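Local coordinates for protein glucose dehydrogenase (Serratia sp. FS14, PDB 7CDY) that belongs to the glucose/sorbosone dehydrogenase family of beta-propeller proteins and, as crystallised, carries a bound calcium ion, at residues L62-P67 with E321-P326; A73-Y78 with D101-L106; T92-G97 with L137-G142. All blocks are in the same frame, centred on the assembly; numbering follows the deposited sequence.

Contact 1 (L62-P67 with E321-P326)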
loop_
_atom_site.group_PDB
_atom_site.type_symbol
_atom_site.label_atom_id
_atom_site.label_comp_id
_atom_site.label_asym_id
_atom_site.label_seq_id
_atom_site.Cartn_x
_atom_site.Cartn_y
_atom_site.Cartn_z
ATOM N N LEU A 62 2.712 -12.450 -1.792
ATOM C CA LEU A 62 1.355 -11.993 -2.035
ATOM C C LEU A 62 1.144 -10.739 -1.206
ATOM O O LEU A 62 1.394 -10.748 0.008
ATOM C CB LEU A 62 0.337 -13.072 -1.653
ATOM C CG LEU A 62 -1.128 -12.708 -1.891
ATOM C CD1 LEU A 62 -1.384 -12.468 -3.375
ATOM C CD2 LEU A 62 -2.025 -13.827 -1.379
ATOM N N LEU A 63 0.742 -9.651 -1.869
ATOM C CA LEU A 63 0.714 -8.325 -1.265
ATOM C C LEU A 63 -0.724 -7.856 -1.039
ATOM O O LEU A 63 -1.371 -8.334 -0.103
ATOM C CB LEU A 63 1.584 -7.342 -2.060
ATOM C CG LEU A 63 3.026 -7.847 -2.252
ATOM C CD1 LEU A 63 3.798 -6.965 -3.226
ATOM C CD2 LEU A 63 3.793 -7.991 -0.931
ATOM N N GLU A 64 -1.246 -6.929 -1.844
ATOM C CA GLU A 64 -2.548 -6.333 -1.555
ATOM C C GLU A 64 -3.697 -7.227 -1.999
ATOM O O GLU A 64 -3.634 -7.867 -3.051
ATOM C CB GLU A 64 -2.687 -4.978 -2.270
ATOM C CG GLU A 64 -3.828 -4.092 -1.757
ATOM C CD GLU A 64 -3.395 -3.219 -0.602
ATOM O OE1 GLU A 64 -2.969 -3.759 0.449
ATOM O OE2 GLU A 64 -3.450 -1.977 -0.736
ATOM N N VAL A 65 -4.779 -7.211 -1.220
ATOM C CA VAL A 65 -6.082 -7.709 -1.649
ATOM C C VAL A 65 -7.055 -6.537 -1.636
ATOM O O VAL A 65 -7.127 -5.787 -0.657
ATOM C CB VAL A 65 -6.574 -8.886 -0.781
ATOM C CG1 VAL A 65 -6.656 -8.531 0.713
ATOM C CG2 VAL A 65 -7.923 -9.391 -1.289
ATOM N N LEU A 66 -7.786 -6.359 -2.737
ATOM C CA LEU A 66 -8.722 -5.245 -2.868
ATOM C C LEU A 66 -9.956 -5.676 -3.652
ATOM O O LEU A 66 -9.914 -5.782 -4.890
ATOM C CB LEU A 66 -8.056 -4.031 -3.512
ATOM C CG LEU A 66 -8.927 -2.780 -3.687
ATOM C CD1 LEU A 66 -9.610 -2.406 -2.389
ATOM C CD2 LEU A 66 -8.109 -1.595 -4.207
ATOM N N PRO A 67 -11.068 -5.920 -2.970
ATOM C CA PRO A 67 -12.336 -6.125 -3.671
ATOM C C PRO A 67 -12.665 -4.924 -4.538
ATOM O O PRO A 67 -12.340 -3.779 -4.220
ATOM C CB PRO A 67 -13.348 -6.266 -2.531
ATOM C CG PRO A 67 -12.519 -6.728 -1.356
ATOM C CD PRO A 67 -11.209 -6.042 -1.517
ATOM N N GLU A 321 -0.549 -3.094 8.385
ATOM C CA GLU A 321 -1.755 -2.748 7.641
ATOM C C GLU A 321 -2.709 -2.020 8.569
ATOM O O GLU A 321 -2.778 -2.336 9.762
ATOM C CB GLU A 321 -2.448 -4.025 7.121
ATOM C CG GLU A 321 -3.813 -3.809 6.420
ATOM C CD GLU A 321 -3.679 -3.147 5.053
ATOM O OE1 GLU A 321 -3.048 -2.074 4.955
ATOM O OE2 GLU A 321 -4.212 -3.692 4.059
ATOM N N VAL A 322 -3.413 -1.024 8.024
ATOM C CA VAL A 322 -4.428 -0.263 8.748
ATOM C C VAL A 322 -5.624 -0.064 7.831
ATOM O O VAL A 322 -5.473 0.460 6.722
ATOM C CB VAL A 322 -3.900 1.134 9.131
ATOM C CG1 VAL A 322 -4.902 1.833 10.032
ATOM C CG2 VAL A 322 -2.531 1.066 9.794
ATOM N N ARG A 323 -6.816 -0.439 8.296
ATOM C CA ARG A 323 -8.032 -0.149 7.541
ATOM C C ARG A 323 -9.097 0.388 8.483
ATOM O O ARG A 323 -9.189 -0.031 9.640
ATOM C CB ARG A 323 -8.586 -1.381 6.797
ATOM C CG ARG A 323 -7.646 -1.995 5.776
ATOM C CD ARG A 323 -7.508 -1.173 4.477
ATOM N NE ARG A 323 -6.448 -1.756 3.655
ATOM C CZ ARG A 323 -5.879 -1.198 2.589
ATOM N NH1 ARG A 323 -6.266 -0.004 2.154
ATOM N NH2 ARG A 323 -4.904 -1.860 1.969
ATOM N N SER A 324 -9.906 1.317 7.979
ATOM C CA SER A 324 -11.035 1.838 8.742
ATOM C C SER A 324 -12.247 0.964 8.445
ATOM O O SER A 324 -12.702 0.899 7.297
ATOM C CB SER A 324 -11.300 3.294 8.356
ATOM O OG SER A 324 -12.299 3.886 9.177
ATOM N N GLY A 325 -12.757 0.283 9.473
ATOM C CA GLY A 325 -13.837 -0.664 9.296
ATOM C C GLY A 325 -15.197 -0.001 9.225
ATOM O O GLY A 325 -15.421 1.071 9.788
ATOM N N PRO A 326 -16.142 -0.637 8.527
ATOM C CA PRO A 326 -17.502 -0.077 8.459
ATOM C C PRO A 326 -18.195 0.021 9.809
ATOM O O PRO A 326 -19.169 0.774 9.934
ATOM C CB PRO A 326 -18.238 -1.031 7.505
ATOM C CG PRO A 326 -17.433 -2.299 7.527
ATOM C CD PRO A 326 -16.002 -1.864 7.725
#

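Contact 2 (A73-Y78 with D101-L106)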
loop_
_atom_site.group_PDB
_atom_site.type_symbol
_atom_site.label_atom_id
_atom_site.label_comp_id
_atom_site.label_asym_id
_atom_site.label_seq_id
_atom_site.Cartn_x
_atom_site.Cartn_y
_atom_site.Cartn_z
ATOM N N ALA A 73 -22.012 -6.948 -6.220
ATOM C CA ALA A 73 -22.519 -7.438 -7.494
ATOM C C ALA A 73 -21.545 -8.388 -8.195
ATOM O O ALA A 73 -21.929 -9.497 -8.582
ATOM C CB ALA A 73 -22.856 -6.251 -8.405
ATOM N N SER A 74 -20.275 -7.987 -8.357
ATOM C CA SER A 74 -19.354 -8.704 -9.240
ATOM C C SER A 74 -18.531 -9.775 -8.534
ATOM O O SER A 74 -18.005 -10.673 -9.202
ATOM C CB SER A 74 -18.308 -7.733 -9.815
ATOM O OG SER A 74 -17.550 -7.158 -8.734
ATOM N N ARG A 75 -18.394 -9.677 -7.214
ATOM C CA ARG A 75 -17.488 -10.511 -6.427
ATOM C C ARG A 75 -16.048 -10.453 -6.933
ATOM O O ARG A 75 -15.245 -11.348 -6.659
ATOM C CB ARG A 75 -18.006 -11.945 -6.258
ATOM C CG ARG A 75 -19.369 -11.968 -5.569
ATOM C CD ARG A 75 -19.847 -13.374 -5.228
ATOM N NE ARG A 75 -18.961 -14.065 -4.285
ATOM C CZ ARG A 75 -18.945 -13.882 -2.969
ATOM N NH1 ARG A 75 -19.750 -13.000 -2.385
ATOM N NH2 ARG A 75 -18.100 -14.596 -2.235
ATOM N N ARG A 76 -15.686 -9.392 -7.646
ATOM C CA ARG A 76 -14.343 -9.280 -8.196
ATOM C C ARG A 76 -13.346 -8.868 -7.113
ATOM O O ARG A 76 -13.615 -7.968 -6.316
ATOM C CB ARG A 76 -14.343 -8.246 -9.325
ATOM C CG ARG A 76 -12.979 -8.036 -9.943
ATOM C CD ARG A 76 -13.045 -7.135 -11.165
ATOM N NE ARG A 76 -13.790 -7.752 -12.258
ATOM C CZ ARG A 76 -13.967 -7.182 -13.442
ATOM N NH1 ARG A 76 -13.458 -5.978 -13.677
ATOM N NH2 ARG A 76 -14.658 -7.822 -14.373
ATOM N N VAL A 77 -12.197 -9.539 -7.105
ATOM C CA VAL A 77 -11.141 -9.300 -6.124
ATOM C C VAL A 77 -9.839 -9.072 -6.879
ATOM O O VAL A 77 -9.397 -9.941 -7.641
ATOM C CB VAL A 77 -10.990 -10.466 -5.133
ATOM C CG1 VAL A 77 -9.845 -10.175 -4.160
ATOM C CG2 VAL A 77 -12.292 -10.668 -4.373
ATOM N N TYR A 78 -9.228 -7.903 -6.665
ATOM C CA TYR A 78 -7.905 -7.596 -7.197
ATOM C C TYR A 78 -6.826 -8.024 -6.207
ATOM O O TYR A 78 -7.014 -7.946 -4.982
ATOM C CB TYR A 78 -7.770 -6.086 -7.449
ATOM C CG TYR A 78 -8.663 -5.560 -8.555
ATOM C CD1 TYR A 78 -10.022 -5.367 -8.334
ATOM C CD2 TYR A 78 -8.147 -5.257 -9.813
ATOM C CE1 TYR A 78 -10.857 -4.902 -9.353
ATOM C CE2 TYR A 78 -8.974 -4.784 -10.837
ATOM C CZ TYR A 78 -10.318 -4.604 -10.586
ATOM O OH TYR A 78 -11.152 -4.142 -11.591
ATOM N N ASP A 101 -19.041 -17.951 -5.043
ATOM C CA ASP A 101 -20.160 -17.678 -4.143
ATOM C C ASP A 101 -19.969 -18.322 -2.776
ATOM O O ASP A 101 -20.418 -17.767 -1.767
ATOM C CB ASP A 101 -21.474 -18.191 -4.752
ATOM C CG ASP A 101 -21.865 -17.474 -6.032
ATOM O OD1 ASP A 101 -21.273 -16.433 -6.361
ATOM O OD2 ASP A 101 -22.792 -17.960 -6.713
ATOM N N ASP A 102 -19.326 -19.487 -2.727
ATOM C CA ASP A 102 -19.098 -20.189 -1.471
ATOM C C ASP A 102 -17.802 -19.799 -0.761
ATOM O O ASP A 102 -17.470 -20.403 0.264
ATOM C CB ASP A 102 -19.175 -21.709 -1.679
ATOM C CG ASP A 102 -18.071 -22.249 -2.568
ATOM O OD1 ASP A 102 -17.178 -21.475 -2.986
ATOM O OD2 ASP A 102 -18.092 -23.465 -2.860
ATOM N N ASP A 103 -17.066 -18.810 -1.274
ATOM C CA ASP A 103 -15.811 -18.300 -0.718
ATOM C C ASP A 103 -14.633 -19.262 -0.852
ATOM O O ASP A 103 -13.568 -18.992 -0.280
ATOM C CB ASP A 103 -15.933 -17.835 0.742
ATOM C CG ASP A 103 -17.057 -16.840 0.954
ATOM O OD1 ASP A 103 -17.227 -15.958 0.094
ATOM O OD2 ASP A 103 -17.755 -16.920 1.996
ATOM N N ALA A 104 -14.776 -20.373 -1.582
ATOM C CA ALA A 104 -13.719 -21.379 -1.598
ATOM C C ALA A 104 -12.621 -21.091 -2.612
ATOM O O ALA A 104 -11.495 -21.577 -2.443
ATOM C CB ALA A 104 -14.317 -22.759 -1.874
ATOM N N ARG A 105 -12.927 -20.365 -3.686
ATOM C CA ARG A 105 -12.000 -20.286 -4.802
ATOM C C ARG A 105 -12.032 -18.902 -5.429
ATOM O O ARG A 105 -13.097 -18.301 -5.585
ATOM C CB ARG A 105 -12.346 -21.331 -5.868
ATOM N N LEU A 106 -10.858 -18.420 -5.815
ATOM C CA LEU A 106 -10.744 -17.262 -6.693
ATOM C C LEU A 106 -10.797 -17.791 -8.121
ATOM O O LEU A 106 -9.926 -18.560 -8.539
ATOM C CB LEU A 106 -9.426 -16.550 -6.406
ATOM C CG LEU A 106 -9.194 -15.171 -7.011
ATOM C CD1 LEU A 106 -10.293 -14.203 -6.639
ATOM C CD2 LEU A 106 -7.857 -14.665 -6.511
#

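Contact 3 (T92-G97 with L137-G142)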
loop_
_atom_site.group_PDB
_atom_site.type_symbol
_atom_site.label_atom_id
_atom_site.label_comp_id
_atom_site.label_asym_id
_atom_site.label_seq_id
_atom_site.Cartn_x
_atom_site.Cartn_y
_atom_site.Cartn_z
ATOM N N THR A 92 6.478 -6.267 -9.570
ATOM C CA THR A 92 5.104 -6.295 -9.095
ATOM C C THR A 92 4.133 -6.570 -10.240
ATOM O O THR A 92 4.342 -6.130 -11.376
ATOM C CB THR A 92 4.794 -4.960 -8.433
ATOM O OG1 THR A 92 5.767 -4.758 -7.406
ATOM C CG2 THR A 92 3.397 -4.946 -7.820
ATOM N N ALA A 93 3.076 -7.325 -9.943
ATOM C CA ALA A 93 1.997 -7.571 -10.887
ATOM C C ALA A 93 0.669 -7.375 -10.176
ATOM O O ALA A 93 0.584 -7.495 -8.945
ATOM C CB ALA A 93 2.066 -8.995 -11.443
ATOM N N VAL A 94 -0.359 -7.037 -10.952
ATOM C CA VAL A 94 -1.704 -6.818 -10.438
ATOM C C VAL A 94 -2.666 -7.587 -11.332
ATOM O O VAL A 94 -2.545 -7.540 -12.568
ATOM C CB VAL A 94 -2.055 -5.315 -10.414
ATOM C CG1 VAL A 94 -3.482 -5.088 -9.918
ATOM C CG2 VAL A 94 -1.050 -4.544 -9.544
ATOM N N GLY A 95 -3.603 -8.309 -10.724
ATOM C CA GLY A 95 -4.619 -9.007 -11.487
ATOM C C GLY A 95 -5.922 -9.034 -10.722
ATOM O O GLY A 95 -6.029 -8.485 -9.623
ATOM N N TYR A 96 -6.918 -9.705 -11.300
ATOM C CA TYR A 96 -8.150 -9.928 -10.572
ATOM C C TYR A 96 -8.742 -11.273 -10.949
ATOM O O TYR A 96 -8.450 -11.829 -12.012
ATOM C CB TYR A 96 -9.170 -8.795 -10.749
ATOM C CG TYR A 96 -9.807 -8.668 -12.127
ATOM C CD1 TYR A 96 -10.812 -9.547 -12.542
ATOM C CD2 TYR A 96 -9.452 -7.625 -12.983
ATOM C CE1 TYR A 96 -11.422 -9.416 -13.791
ATOM C CE2 TYR A 96 -10.054 -7.486 -14.237
ATOM C CZ TYR A 96 -11.042 -8.387 -14.620
ATOM O OH TYR A 96 -11.654 -8.266 -15.850
ATOM N N GLY A 97 -9.555 -11.790 -10.037
ATOM C CA GLY A 97 -10.432 -12.915 -10.292
ATOM C C GLY A 97 -11.758 -12.683 -9.607
ATOM O O GLY A 97 -12.012 -11.590 -9.083
ATOM N N LEU A 137 -8.182 2.658 -10.913
ATOM C CA LEU A 137 -7.312 1.886 -10.034
ATOM C C LEU A 137 -5.942 2.543 -9.960
ATOM O O LEU A 137 -5.267 2.692 -10.984
ATOM C CB LEU A 137 -7.184 0.464 -10.572
ATOM C CG LEU A 137 -6.265 -0.457 -9.765
ATOM C CD1 LEU A 137 -6.718 -0.586 -8.305
ATOM C CD2 LEU A 137 -6.185 -1.827 -10.441
ATOM N N PHE A 138 -5.528 2.923 -8.750
ATOM C CA PHE A 138 -4.178 3.405 -8.489
ATOM C C PHE A 138 -3.297 2.288 -7.936
ATOM O O PHE A 138 -3.721 1.513 -7.070
ATOM C CB PHE A 138 -4.200 4.587 -7.522
ATOM C CG PHE A 138 -4.621 5.880 -8.158
ATOM C CD1 PHE A 138 -5.949 6.119 -8.460
ATOM C CD2 PHE A 138 -3.681 6.860 -8.446
ATOM C CE1 PHE A 138 -6.330 7.316 -9.059
ATOM C CE2 PHE A 138 -4.059 8.057 -9.025
ATOM C CZ PHE A 138 -5.378 8.276 -9.333
ATOM N N ILE A 139 -2.077 2.201 -8.455
ATOM C CA ILE A 139 -1.128 1.151 -8.104
ATOM C C ILE A 139 0.189 1.821 -7.732
ATOM O O ILE A 139 0.780 2.531 -8.553
ATOM C CB ILE A 139 -0.903 0.193 -9.286
ATOM C CG1 ILE A 139 -2.229 -0.391 -9.792
ATOM C CG2 ILE A 139 0.076 -0.890 -8.905
ATOM C CD1 ILE A 139 -2.109 -1.039 -11.159
ATOM N N ALA A 140 0.674 1.571 -6.515
ATOM C CA ALA A 140 1.914 2.174 -6.026
ATOM C C ALA A 140 3.056 1.182 -6.211
ATOM O O ALA A 140 2.995 0.058 -5.700
ATOM C CB ALA A 140 1.761 2.567 -4.556
ATOM N N LEU A 141 4.103 1.595 -6.920
ATOM C CA LEU A 141 5.219 0.721 -7.263
ATOM C C LEU A 141 6.531 1.242 -6.696
ATOM O O LEU A 141 6.877 2.414 -6.883
ATOM C CB LEU A 141 5.350 0.595 -8.779
ATOM C CG LEU A 141 4.130 0.027 -9.502
ATOM C CD1 LEU A 141 4.295 0.148 -11.007
ATOM C CD2 LEU A 141 3.920 -1.431 -9.113
ATOM N N GLY A 142 7.278 0.357 -6.019
ATOM C CA GLY A 142 8.628 0.683 -5.616
ATOM C C GLY A 142 9.590 0.627 -6.791
ATOM O O GLY A 142 9.260 0.210 -7.900
#

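Contact 1 (L62-P67 with E321-P326)
Glu64 and Glu321 mark the nearest backbone approach of strands 62-67 and 319-324, yet Glu64 CA and Glu321 CA lie 9.9 Å apart, too far for sheet pairing, so side chains alone bridge the gap. Glu64 and Arg323 reach in from opposite directions. The guanidinium presents its NH2 edge, and NH2 lies obliquely above the Glu64 carboxylate plane, 3.1 Å from OE2 and equally far from OE1. The hydrogen bond of this salt bridge runs from Arg323 NH2 to Glu64 OE2 and is weak, with 143° at the hydrogen; the two flat groups are turned 65° against each other. A firmer grip comes from within strand 319-324: Glu321 OE2 receives Arg323 NH2 at 2.9 Å on its syn side, with a weaker bond from Arg323 NE at 3.0 Å. The bend of the Glu321 chain at chi2 (71°) folds its carboxylate back toward this guanidinium. Such a network suits the buried inner part of a beta-propeller, where strands of different blades converge: Ser16 OG of strand 3-19 bonds to Glu64 OE1, as the strongest polar partner of Glu64, and weakly to Glu321 OE2, which also accepts from Leu17 N. The two acids also approach each other, Glu64 OE1 to Glu321 OE2 at 3.8 Å, and their repulsion is probably offset by Arg323 and by Lys128, whose NZ bridges OE1 of both. On the backbone, Leu63 and Glu64 together face Ser80 in a classic beta bulge of strand 62-67.

Contact 2 (A73-Y78 with D101-L106)
A salt-bridge network of Arg75 with Asp101 and Asp103 fastens two connections on one blade of the beta-propeller: the turn between helix 71-74 and strand 76-84, and the loop that follows strand 90-99. Arg75 is the first residue to leave the helix, with positive phi (55°), and from there its side chain heads for the loop. The two ion pairs differ in kind. Arg75 NH2 meets Asp103 OD1 at 2.8 Å, edge-on and in the guanidinium plane, although the hydrogen bond is bent to 122° and therefore weak. Asp101 OD1 instead stands well out of that plane; its 3.9 Å separation from Arg75 NE is long and amounts to charge attraction alone, and its stronger partner is Arg98. Nearer to that oxygen is the Arg75 methylene CD, 3.6 Å from Asp101 OD1. A bend at chi3 (62°) turns the guanidinium so that the backbone oxygen of Asp101 lies over one face, while Leu99 O and Ser100 O accept from NE and NH2 and fix its rotation. Each connection is also braced locally: Ser74 OG accepts from Arg76 N in an ST turn, and Asp102 OD1 from Ala104 N in an Asx turn. Away from these charges the contact becomes apolar and buried, where the Leu106 methyl CD1 abuts Val77 CB at 4.1 Å.

Contact 3 (T92-G97 with L137-G142)
Leu137 opens the contact loosely: its methyl CD2 lies 4.3 Å from Val94 CG1, the branch that stands anti to the valine backbone N (chi1 178°). The same leucine also touches Tyr78 and Phe131, so it meets strand 129-131 of its own sheet and strand 76-84 of the other. Two residues on, Ile139 meets the other branch of Val94. The side chains reach toward each other tip to tip, with Ile139 CG2 at 3.9 Å and Ile139 CD1 at 4.0 Å from Val94 CG2, so that one methyl rests against both arms of the isoleucine. Leu129 touches both side chains, while Phe113 and Leu163 touch Ile139. Leu141 follows at the end of the segment and slants across Thr92. Its methyl CD2 approaches the branch point, 3.7 Å from Thr92 CB, and also lies 3.8 Å from Thr92 CG2. Thr92 offers carbon here because its hydroxyl, anti to the carbonyl carbon (chi1 -56°), is bonded to the backbone oxygen of Phe125. Gln115 spans the same end, accepting from Thr92 N and donating to Gly142 O. The pairings Val94 with Ile139 and Thr92 with Leu141 show that the chains run in opposite senses, but 8.3 Å from Val94 CA to Ile139 CA, and the absence of any hydrogen bond across the segments, exclude pairing in one sheet. With 174 Å² buried and every close contact made between side chains, this is the face-to-face packing of two successive blades that characterises a beta-propeller.

In the fold
Contacts 2 and 3 lie nested within the chain loop closed by contact 1 and interleave along the sequence. All three reach one antiparallel sheet through its successive strands 62-67, 76-84 and 90-99. Probable hydrogen bonds of 2.9 Å join contact 1 to contact 2 (Leu66 O to Tyr78 N) and contact 2 to contact 3 (Val77 N to Gly97 O), while contacts 1 and 3 do not touch. Centres of contacts 1 and 2 lie about 16 Å apart, of 1 and 3 about 13 Å, of 2 and 3 about 18 Å. From this blade, contact 1 reaches inward to strand 319-324, contact 3 packs on the next blade, and contact 2 secures a peripheral loop.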